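Local coordinates for protein polyketide synthase PksL (Bacillus subtilis, PDB 5E1V) that probably removes water from beta-hydroxyacyl intermediates, acting as a monomeric dehydratase domain of a trans-AT polyketide synthase involved in making bacillaene, at residues T252-N257 and V263-N268; F186-T191 and E221-S226; L11-P16 and G25-P30. One frame throughout, in Å; residues are numbered along the deposited sequence.

Contact 1. Residues T252-N257 and V263-N268; sequences TLEFFN and VAELKN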
loop_
_atom_site.group_PDB
_atom_site.type_symbol
_atom_site.label_atom_id
_atom_site.label_comp_id
_atom_site.label_asym_id
_atom_site.label_seq_id
_atom_site.Cartn_x
_atom_site.Cartn_y
_atom_site.Cartn_z
ATOM N N THR A 252 -1.994 -3.710 -11.456
ATOM C CA THR A 252 -3.306 -3.786 -10.836
ATOM C C THR A 252 -3.183 -4.959 -9.861
ATOM O O THR A 252 -2.800 -6.062 -10.235
ATOM C CB THR A 252 -4.502 -3.907 -11.831
ATOM O OG1 THR A 252 -4.844 -2.630 -12.386
ATOM C CG2 THR A 252 -5.758 -4.365 -11.040
ATOM N N LEU A 253 -3.471 -4.693 -8.574
ATOM C CA LEU A 253 -3.328 -5.686 -7.513
ATOM C C LEU A 253 -4.692 -6.243 -7.127
ATOM O O LEU A 253 -5.584 -5.487 -6.780
ATOM C CB LEU A 253 -2.632 -5.049 -6.241
ATOM C CG LEU A 253 -1.238 -4.420 -6.347
ATOM C CD1 LEU A 253 -0.724 -3.804 -5.005
ATOM C CD2 LEU A 253 -0.210 -5.363 -7.004
ATOM N N GLU A 254 -4.869 -7.574 -7.159
ATOM C CA GLU A 254 -6.179 -8.155 -6.856
ATOM C C GLU A 254 -6.048 -8.951 -5.581
ATOM O O GLU A 254 -5.236 -9.832 -5.533
ATOM C CB GLU A 254 -6.655 -9.044 -8.021
ATOM C CG GLU A 254 -6.781 -8.259 -9.300
ATOM C CD GLU A 254 -7.192 -9.150 -10.442
ATOM O OE1 GLU A 254 -8.422 -9.462 -10.534
ATOM O OE2 GLU A 254 -6.255 -9.565 -11.169
ATOM N N PHE A 255 -6.823 -8.635 -4.561
ATOM C CA PHE A 255 -6.711 -9.297 -3.291
ATOM C C PHE A 255 -7.764 -10.370 -3.046
ATOM O O PHE A 255 -8.947 -10.136 -3.150
ATOM C CB PHE A 255 -6.633 -8.304 -2.156
ATOM C CG PHE A 255 -5.561 -7.274 -2.348
ATOM C CD1 PHE A 255 -5.843 -6.087 -3.057
ATOM C CD2 PHE A 255 -4.324 -7.427 -1.806
ATOM C CE1 PHE A 255 -4.881 -5.111 -3.215
ATOM C CE2 PHE A 255 -3.354 -6.467 -2.009
ATOM C CZ PHE A 255 -3.633 -5.307 -2.675
ATOM N N PHE A 256 -7.283 -11.547 -2.634
ATOM C CA PHE A 256 -8.141 -12.661 -2.267
ATOM C C PHE A 256 -7.917 -13.200 -0.852
ATOM O O PHE A 256 -6.768 -13.286 -0.386
ATOM C CB PHE A 256 -7.864 -13.814 -3.256
ATOM C CG PHE A 256 -8.184 -13.487 -4.668
ATOM C CD1 PHE A 256 -7.269 -12.857 -5.464
ATOM C CD2 PHE A 256 -9.399 -13.832 -5.209
ATOM C CE1 PHE A 256 -7.556 -12.530 -6.752
ATOM C CE2 PHE A 256 -9.693 -13.537 -6.513
ATOM C CZ PHE A 256 -8.760 -12.884 -7.292
ATOM N N ASN A 257 -9.001 -13.614 -0.187
ATOM C CA ASN A 257 -8.864 -14.251 1.128
ATOM C C ASN A 257 -8.321 -15.699 1.014
ATOM O O ASN A 257 -8.151 -16.246 -0.074
ATOM C CB ASN A 257 -10.123 -14.089 2.016
ATOM C CG ASN A 257 -11.352 -14.818 1.472
ATOM O OD1 ASN A 257 -11.217 -15.700 0.615
ATOM N ND2 ASN A 257 -12.552 -14.371 1.882
ATOM N N VAL A 263 -11.655 -10.124 -2.631
ATOM C CA VAL A 263 -12.152 -9.142 -1.643
ATOM C C VAL A 263 -11.687 -7.678 -1.797
ATOM O O VAL A 263 -12.226 -6.818 -1.144
ATOM C CB VAL A 263 -11.834 -9.563 -0.230
ATOM C CG1 VAL A 263 -12.554 -10.868 0.012
ATOM C CG2 VAL A 263 -10.309 -9.722 0.016
ATOM N N ALA A 264 -10.690 -7.435 -2.629
ATOM C CA ALA A 264 -10.263 -6.107 -2.879
ATOM C C ALA A 264 -9.519 -5.955 -4.196
ATOM O O ALA A 264 -8.995 -6.874 -4.797
ATOM C CB ALA A 264 -9.435 -5.530 -1.690
ATOM N N GLU A 265 -9.420 -4.729 -4.642
ATOM C CA GLU A 265 -8.576 -4.458 -5.787
ATOM C C GLU A 265 -8.025 -3.065 -5.754
ATOM O O GLU A 265 -8.772 -2.111 -5.575
ATOM C CB GLU A 265 -9.357 -4.620 -7.098
ATOM C CG GLU A 265 -8.511 -4.396 -8.359
ATOM C CD GLU A 265 -9.300 -4.756 -9.622
ATOM O OE1 GLU A 265 -9.264 -5.921 -10.038
ATOM O OE2 GLU A 265 -10.002 -3.905 -10.148
ATOM N N LEU A 266 -6.713 -2.963 -5.982
ATOM C CA LEU A 266 -6.061 -1.657 -6.234
ATOM C C LEU A 266 -5.829 -1.509 -7.696
ATOM O O LEU A 266 -4.900 -2.144 -8.238
ATOM C CB LEU A 266 -4.703 -1.529 -5.503
ATOM C CG LEU A 266 -4.049 -0.172 -5.403
ATOM C CD1 LEU A 266 -4.827 0.853 -4.638
ATOM C CD2 LEU A 266 -2.725 -0.284 -4.755
ATOM N N LYS A 267 -6.636 -0.690 -8.344
ATOM C CA LYS A 267 -6.495 -0.568 -9.833
ATOM C C LYS A 267 -5.508 0.498 -10.286
ATOM O O LYS A 267 -5.526 1.632 -9.816
ATOM C CB LYS A 267 -7.899 -0.366 -10.412
ATOM C CG LYS A 267 -8.033 -0.293 -11.938
ATOM C CD LYS A 267 -9.534 -0.431 -12.288
ATOM C CE LYS A 267 -9.815 -0.215 -13.786
ATOM N NZ LYS A 267 -8.783 -0.893 -14.617
ATOM N N ASN A 268 -4.611 0.146 -11.230
ATOM C CA ASN A 268 -3.570 1.067 -11.759
ATOM C C ASN A 268 -2.759 1.764 -10.673
ATOM O O ASN A 268 -2.687 2.956 -10.581
ATOM C CB ASN A 268 -4.158 2.019 -12.772
ATOM C CG ASN A 268 -4.272 1.346 -14.139
ATOM O OD1 ASN A 268 -3.280 0.812 -14.635
ATOM N ND2 ASN A 268 -5.456 1.318 -14.705
#
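The beta hairpin formed by strands 248-256 and 262-273 pairs these antiparallel segments, and a classic beta bulge interrupts it where Val263 and Ala264 both lie opposite Phe255. There Phe255 O accepts two N-H groups, from Val263 N at 2.8 Å and, longer, from Ala264 N at 3.3 Å; Phe255 N returns a bond to Ala264 O. Farther along, Leu253 and Leu266 form a hydrogen-bonded pair. At the other end a side chain extends the pairing: Asn268 N donates to the hydroxyl Thr252 OG1 at 3.0 Å, almost straight (176°). With chi1 at -80°, OG1 stands beside its own backbone N while CG2 turns to Glu265, 3.8 Å from its CD. If a valine stood here, Asn268 N would probably be left without its acceptor and this end of the hairpin less firmly tied. Leu253 and Leu266 run side by side on the apolar face, CD1 of Leu253 lying 4.1 Å from CD2 of Leu266. Beside them the Phe255 ring turns its edge to the backbone of 264-266, and its CD1 is 3.9 Å from Ala264 CB; alanine is small enough to lie against the wide ring. Glu254 and Glu265 share the charged face, their OE1 atoms 3.7 Å apart and their carboxylate planes turned by 64°. Lys262 forms salt bridges to both, probably offsetting their repulsion, while Lys238 and Arg236 also bind Glu254. On the apolar face Leu253 and Phe255 rest on Ser196 of helix 190-203, while strands 232-245 and 215-225 flank the hairpin.

Contact 2. Residues F186-T191 and E221-S226; sequences FMFHPT and ESFSAS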
loop_
_atom_site.group_PDB
_atom_site.type_symbol
_atom_site.label_atom_id
_atom_site.label_comp_id
_atom_site.label_asym_id
_atom_site.label_seq_id
_atom_site.Cartn_x
_atom_site.Cartn_y
_atom_site.Cartn_z
ATOM N N PHE A 186 -5.843 -3.264 12.384
ATOM C CA PHE A 186 -5.713 -2.766 11.009
ATOM C C PHE A 186 -6.890 -3.109 10.076
ATOM O O PHE A 186 -7.669 -4.069 10.314
ATOM C CB PHE A 186 -4.387 -3.360 10.456
ATOM C CG PHE A 186 -3.234 -2.740 11.058
ATOM C CD1 PHE A 186 -2.687 -3.276 12.199
ATOM C CD2 PHE A 186 -2.665 -1.567 10.517
ATOM C CE1 PHE A 186 -1.639 -2.643 12.864
ATOM C CE2 PHE A 186 -1.625 -0.938 11.126
ATOM C CZ PHE A 186 -1.083 -1.486 12.319
ATOM N N MET A 187 -7.004 -2.335 8.988
ATOM C CA MET A 187 -8.069 -2.584 8.020
ATOM C C MET A 187 -7.448 -3.137 6.719
ATOM O O MET A 187 -7.912 -4.109 6.150
ATOM C CB MET A 187 -8.842 -1.344 7.756
ATOM C CG MET A 187 -9.651 -0.872 8.927
ATOM S SD MET A 187 -10.699 0.527 8.543
ATOM C CE MET A 187 -11.834 -0.253 7.463
ATOM N N PHE A 188 -6.409 -2.456 6.230
ATOM C CA PHE A 188 -5.668 -2.911 5.074
ATOM C C PHE A 188 -4.194 -2.845 5.424
ATOM O O PHE A 188 -3.513 -1.800 5.199
ATOM C CB PHE A 188 -6.121 -2.045 3.851
ATOM C CG PHE A 188 -7.567 -2.195 3.619
ATOM C CD1 PHE A 188 -8.008 -3.370 3.016
ATOM C CD2 PHE A 188 -8.513 -1.208 3.965
ATOM C CE1 PHE A 188 -9.379 -3.608 2.855
ATOM C CE2 PHE A 188 -9.864 -1.468 3.812
ATOM C CZ PHE A 188 -10.290 -2.698 3.263
ATOM N N HIS A 189 -3.712 -3.964 6.033
ATOM C CA HIS A 189 -2.450 -3.897 6.669
ATOM C C HIS A 189 -1.365 -3.425 5.735
ATOM O O HIS A 189 -1.062 -4.099 4.752
ATOM C CB HIS A 189 -2.029 -5.265 7.249
ATOM C CG HIS A 189 -1.070 -5.134 8.387
ATOM N ND1 HIS A 189 0.249 -4.870 8.199
ATOM C CD2 HIS A 189 -1.232 -5.341 9.714
ATOM C CE1 HIS A 189 0.859 -4.823 9.350
ATOM N NE2 HIS A 189 -0.030 -5.073 10.297
ATOM N N PRO A 190 -0.692 -2.282 6.054
ATOM C CA PRO A 190 0.464 -1.873 5.183
ATOM C C PRO A 190 1.536 -2.870 4.810
ATOM O O PRO A 190 1.966 -2.846 3.744
ATOM C CB PRO A 190 1.037 -0.711 5.902
ATOM C CG PRO A 190 -0.205 -0.104 6.613
ATOM C CD PRO A 190 -0.851 -1.302 7.151
ATOM N N THR A 191 1.879 -3.824 5.645
ATOM C CA THR A 191 2.778 -4.899 5.239
ATOM C C THR A 191 2.247 -5.839 4.173
ATOM O O THR A 191 2.938 -6.261 3.223
ATOM C CB THR A 191 3.140 -5.681 6.546
ATOM O OG1 THR A 191 3.826 -4.754 7.434
ATOM C CG2 THR A 191 4.062 -6.718 6.263
ATOM N N GLU A 221 -5.470 4.641 -9.041
ATOM C CA GLU A 221 -6.723 4.997 -9.705
ATOM C C GLU A 221 -7.930 4.756 -8.763
ATOM O O GLU A 221 -8.805 5.628 -8.505
ATOM C CB GLU A 221 -6.891 4.197 -11.013
ATOM C CG GLU A 221 -8.218 4.531 -11.662
ATOM C CD GLU A 221 -8.321 4.034 -13.079
ATOM O OE1 GLU A 221 -7.351 4.182 -13.838
ATOM O OE2 GLU A 221 -9.387 3.481 -13.406
ATOM N N SER A 222 -7.927 3.568 -8.175
ATOM C CA SER A 222 -8.974 3.168 -7.226
ATOM C C SER A 222 -8.577 2.021 -6.317
ATOM O O SER A 222 -7.729 1.179 -6.637
ATOM C CB SER A 222 -10.264 2.707 -7.938
ATOM O OG SER A 222 -9.999 1.740 -8.842
ATOM N N PHE A 223 -9.267 2.016 -5.200
ATOM C CA PHE A 223 -9.230 0.957 -4.254
ATOM C C PHE A 223 -10.621 0.730 -3.794
ATOM O O PHE A 223 -11.335 1.652 -3.424
ATOM C CB PHE A 223 -8.331 1.270 -3.017
ATOM C CG PHE A 223 -8.213 0.114 -2.119
ATOM C CD1 PHE A 223 -7.368 -0.897 -2.421
ATOM C CD2 PHE A 223 -8.953 0.022 -1.027
ATOM C CE1 PHE A 223 -7.202 -1.996 -1.571
ATOM C CE2 PHE A 223 -8.829 -1.038 -0.155
ATOM C CZ PHE A 223 -7.965 -2.063 -0.448
ATOM N N SER A 224 -10.973 -0.534 -3.748
ATOM C CA SER A 224 -12.295 -0.985 -3.386
ATOM C C SER A 224 -12.092 -2.279 -2.621
ATOM O O SER A 224 -11.278 -3.086 -3.069
ATOM C CB SER A 224 -13.089 -1.299 -4.682
ATOM O OG SER A 224 -14.372 -1.607 -4.214
ATOM N N ALA A 225 -12.870 -2.501 -1.588
ATOM C CA ALA A 225 -12.744 -3.658 -0.704
ATOM C C ALA A 225 -14.109 -4.025 -0.053
ATOM O O ALA A 225 -14.858 -3.148 0.407
ATOM C CB ALA A 225 -11.701 -3.370 0.382
ATOM N N SER A 226 -14.437 -5.307 -0.149
ATOM C CA SER A 226 -15.619 -5.921 0.489
ATOM C C SER A 226 -15.267 -6.520 1.869
ATOM O O SER A 226 -16.136 -6.911 2.599
ATOM C CB SER A 226 -16.206 -7.036 -0.429
ATOM O OG SER A 226 -15.306 -8.136 -0.638
#
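Asp36 OD1 accepts two backbone N-H groups, from Met187 and Phe188, and this double grip fixes the loop that sends the Phe188 ring toward Phe223 and Ala225. The two rings make a T-shaped (edge-to-face) pair, with centroids 5.0 Å apart and planes at 76°. Phe223 supplies the edge: its CE2 lies 3.8 Å above the Phe188 ring plane, over the centre, and its CZ is 3.7 Å from Phe188 CD1. Phe223 reaches there because its CG swings opposite the backbone N (chi1 -175°), carrying the ring off the strand toward the loop. Ala225, two residues on and on the same side of the strand, brings CB to 3.3 Å from Phe188 CZ, a tight fit for which the single methyl of alanine is well suited. Past the aromatic pair, His189 caps the helix at 190-203: its ND1 accepts from Thr191 N at 3.2 Å, nearly in the imidazole plane. His189 and Pro190 open the HPxxxD sequence pattern of polyketide dehydratase domains. Helix 34-44 packs against both rings, Tyr39 making a second edge-to-face pair with Phe188 and Ile35 touching Phe223, while Leu266 of strand 262-273 also packs on Phe223.

Contact 3. Residues L11-P16 and G25-P30; sequences LSLKNP and GQNVLP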
loop_
_atom_site.group_PDB
_atom_site.type_symbol
_atom_site.label_atom_id
_atom_site.label_comp_id
_atom_site.label_asym_id
_atom_site.label_seq_id
_atom_site.Cartn_x
_atom_site.Cartn_y
_atom_site.Cartn_z
ATOM N N LEU A 11 3.766 11.158 13.128
ATOM C CA LEU A 11 4.530 10.136 12.414
ATOM C C LEU A 11 6.015 10.401 12.668
ATOM O O LEU A 11 6.497 11.549 12.479
ATOM C CB LEU A 11 4.228 10.218 10.957
ATOM C CG LEU A 11 2.749 9.891 10.676
ATOM C CD1 LEU A 11 2.458 10.187 9.211
ATOM C CD2 LEU A 11 2.475 8.460 10.987
ATOM N N SER A 12 6.681 9.346 13.122
ATOM C CA SER A 12 8.098 9.440 13.576
ATOM C C SER A 12 8.697 8.007 13.463
ATOM O O SER A 12 8.008 7.079 13.061
ATOM C CB SER A 12 8.128 9.956 15.007
ATOM O OG SER A 12 7.824 8.910 15.904
ATOM N N LEU A 13 9.969 7.819 13.852
ATOM C CA LEU A 13 10.571 6.513 13.968
ATOM C C LEU A 13 9.962 5.593 15.035
ATOM O O LEU A 13 10.264 4.419 15.099
ATOM C CB LEU A 13 12.114 6.682 14.218
ATOM C CG LEU A 13 12.968 6.818 12.951
ATOM C CD1 LEU A 13 12.606 7.980 12.040
ATOM C CD2 LEU A 13 14.466 6.949 13.375
ATOM N N LYS A 14 9.061 6.105 15.830
ATOM C CA LYS A 14 8.319 5.279 16.794
ATOM C C LYS A 14 7.265 4.433 16.091
ATOM O O LYS A 14 6.824 3.477 16.641
ATOM C CB LYS A 14 7.607 6.147 17.823
ATOM C CG LYS A 14 8.608 6.801 18.785
ATOM C CD LYS A 14 8.150 6.780 20.228
ATOM C CE LYS A 14 9.295 7.084 21.193
ATOM N NZ LYS A 14 9.694 8.502 21.135
ATOM N N ASN A 15 6.859 4.847 14.898
ATOM C CA ASN A 15 5.928 4.128 14.079
ATOM C C ASN A 15 6.682 2.981 13.442
ATOM O O ASN A 15 7.717 3.191 12.789
ATOM C CB ASN A 15 5.401 5.068 12.970
ATOM C CG ASN A 15 4.443 4.397 12.019
ATOM O OD1 ASN A 15 4.775 3.487 11.244
ATOM N ND2 ASN A 15 3.236 4.946 11.978
ATOM N N PRO A 16 6.165 1.743 13.594
ATOM C CA PRO A 16 6.965 0.611 13.117
ATOM C C PRO A 16 7.092 0.550 11.599
ATOM O O PRO A 16 8.078 -0.052 11.121
ATOM C CB PRO A 16 6.224 -0.602 13.679
ATOM C CG PRO A 16 4.825 -0.175 13.812
ATOM C CD PRO A 16 4.833 1.318 14.067
ATOM N N GLY A 25 18.692 5.056 2.285
ATOM C CA GLY A 25 18.928 5.378 3.672
ATOM C C GLY A 25 18.026 6.324 4.465
ATOM O O GLY A 25 18.385 6.716 5.566
ATOM N N GLN A 26 16.846 6.681 3.983
ATOM C CA GLN A 26 15.932 7.512 4.800
ATOM C C GLN A 26 14.706 6.703 5.231
ATOM O O GLN A 26 14.207 5.902 4.454
ATOM C CB GLN A 26 15.442 8.707 3.971
ATOM C CG GLN A 26 16.577 9.354 3.197
ATOM C CD GLN A 26 16.242 10.746 2.670
ATOM O OE1 GLN A 26 16.644 11.107 1.551
ATOM N NE2 GLN A 26 15.528 11.542 3.467
ATOM N N ASN A 27 14.232 6.898 6.462
ATOM C CA ASN A 27 13.022 6.183 6.923
ATOM C C ASN A 27 11.810 6.808 6.217
ATOM O O ASN A 27 11.645 8.031 6.281
ATOM C CB ASN A 27 12.915 6.294 8.468
ATOM C CG ASN A 27 13.974 5.499 9.152
ATOM O OD1 ASN A 27 13.834 4.287 9.385
ATOM N ND2 ASN A 27 15.087 6.107 9.338
ATOM N N VAL A 28 10.945 6.013 5.578
ATOM C CA VAL A 28 9.862 6.515 4.804
ATOM C C VAL A 28 8.590 5.776 5.132
ATOM O O VAL A 28 8.559 4.548 5.200
ATOM C CB VAL A 28 10.148 6.247 3.274
ATOM C CG1 VAL A 28 8.924 6.494 2.402
ATOM C CG2 VAL A 28 11.224 7.122 2.800
ATOM N N LEU A 29 7.528 6.499 5.369
ATOM C CA LEU A 29 6.249 5.835 5.435
ATOM C C LEU A 29 5.889 5.241 4.032
ATOM O O LEU A 29 5.787 6.006 3.057
ATOM C CB LEU A 29 5.184 6.825 5.889
ATOM C CG LEU A 29 3.832 6.131 6.034
ATOM C CD1 LEU A 29 3.755 5.101 7.158
ATOM C CD2 LEU A 29 2.672 7.084 6.072
ATOM N N PRO A 30 5.697 3.926 3.940
ATOM C CA PRO A 30 5.346 3.420 2.610
ATOM C C PRO A 30 4.100 4.113 2.101
ATOM O O PRO A 30 3.118 4.340 2.812
ATOM C CB PRO A 30 5.146 1.891 2.801
ATOM C CG PRO A 30 5.737 1.578 4.121
ATOM C CD PRO A 30 5.678 2.849 4.941
#
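Leu11 and Leu29 meet methyl to methyl, CD1 of the first lying 4.4 Å from CD2 of the second, a loose apolar touch between backbones whose CA atoms stay 8.4 Å apart. Branched side chains suit such a gap, since each has to reach about halfway. They do it with different conformations: in Leu11 CG lies beside the backbone N and opposite the carbonyl carbon, whereas Leu29 carries CG opposite its N (chi1 -177°). The second touch joins Leu13 to Asn27. Leu13 starts off across the line to the strand, and its chi1 of -87° is turned well off the ideal stagger, yet the branched end swings in until CD1 is 4.0 Å from Asn27 CB. The two side chains cross at roughly a right angle. Leu13 sits within a turn that probably helps to set its direction, and it also touches Ala65 of strand 63-65. Ser12 starts this type I beta turn, in which Asn15 N bonds to Ser12 O at 3.1 Å, and its hydroxyl adds an ST turn, OG accepting from Lys14 N at 3.1 Å. Asn15 then N-caps helix 16-19, its OD1 accepting from Ile18 N. Across the contact, Gly25 and Pro30 belong to the HxxxGxxxxP pattern of dehydratase domains, which begins at His21; Gly25, with its positive phi, leads into the strand, and Pro30 closes the pattern. Leu63 and Ile18 touch both Leu11 and Leu29. No hydrogen bond joins the two segments: the polar bonds set the shape of the turn, and the contact itself rests on a few light carbon-to-carbon touches, two leucine methyls at one end and a leucine against the CB of an asparagine at the other.

Contact 3 comes first along the chain, then contact 2, then contact 1, with none overlapping another. Contacts 1 and 2 have centres about 8 Å apart and touch directly, because strands 262-273 and 215-225 are neighbours: Lys267 N lies 2.8 Å from Ser222 O, and Val263 O lies 2.9 Å from Ser226 N, both probable hydrogen bonds. Contact 3 stands apart, its centre about 25 Å from that of contact 1, across the chain's centre, and about 20 Å from that of contact 2. It belongs to the N-terminal hotdog-type part of the chain and contacts 1 and 2 to the C-terminal one, consistent with the double-hotdog architecture of polyketide dehydratases.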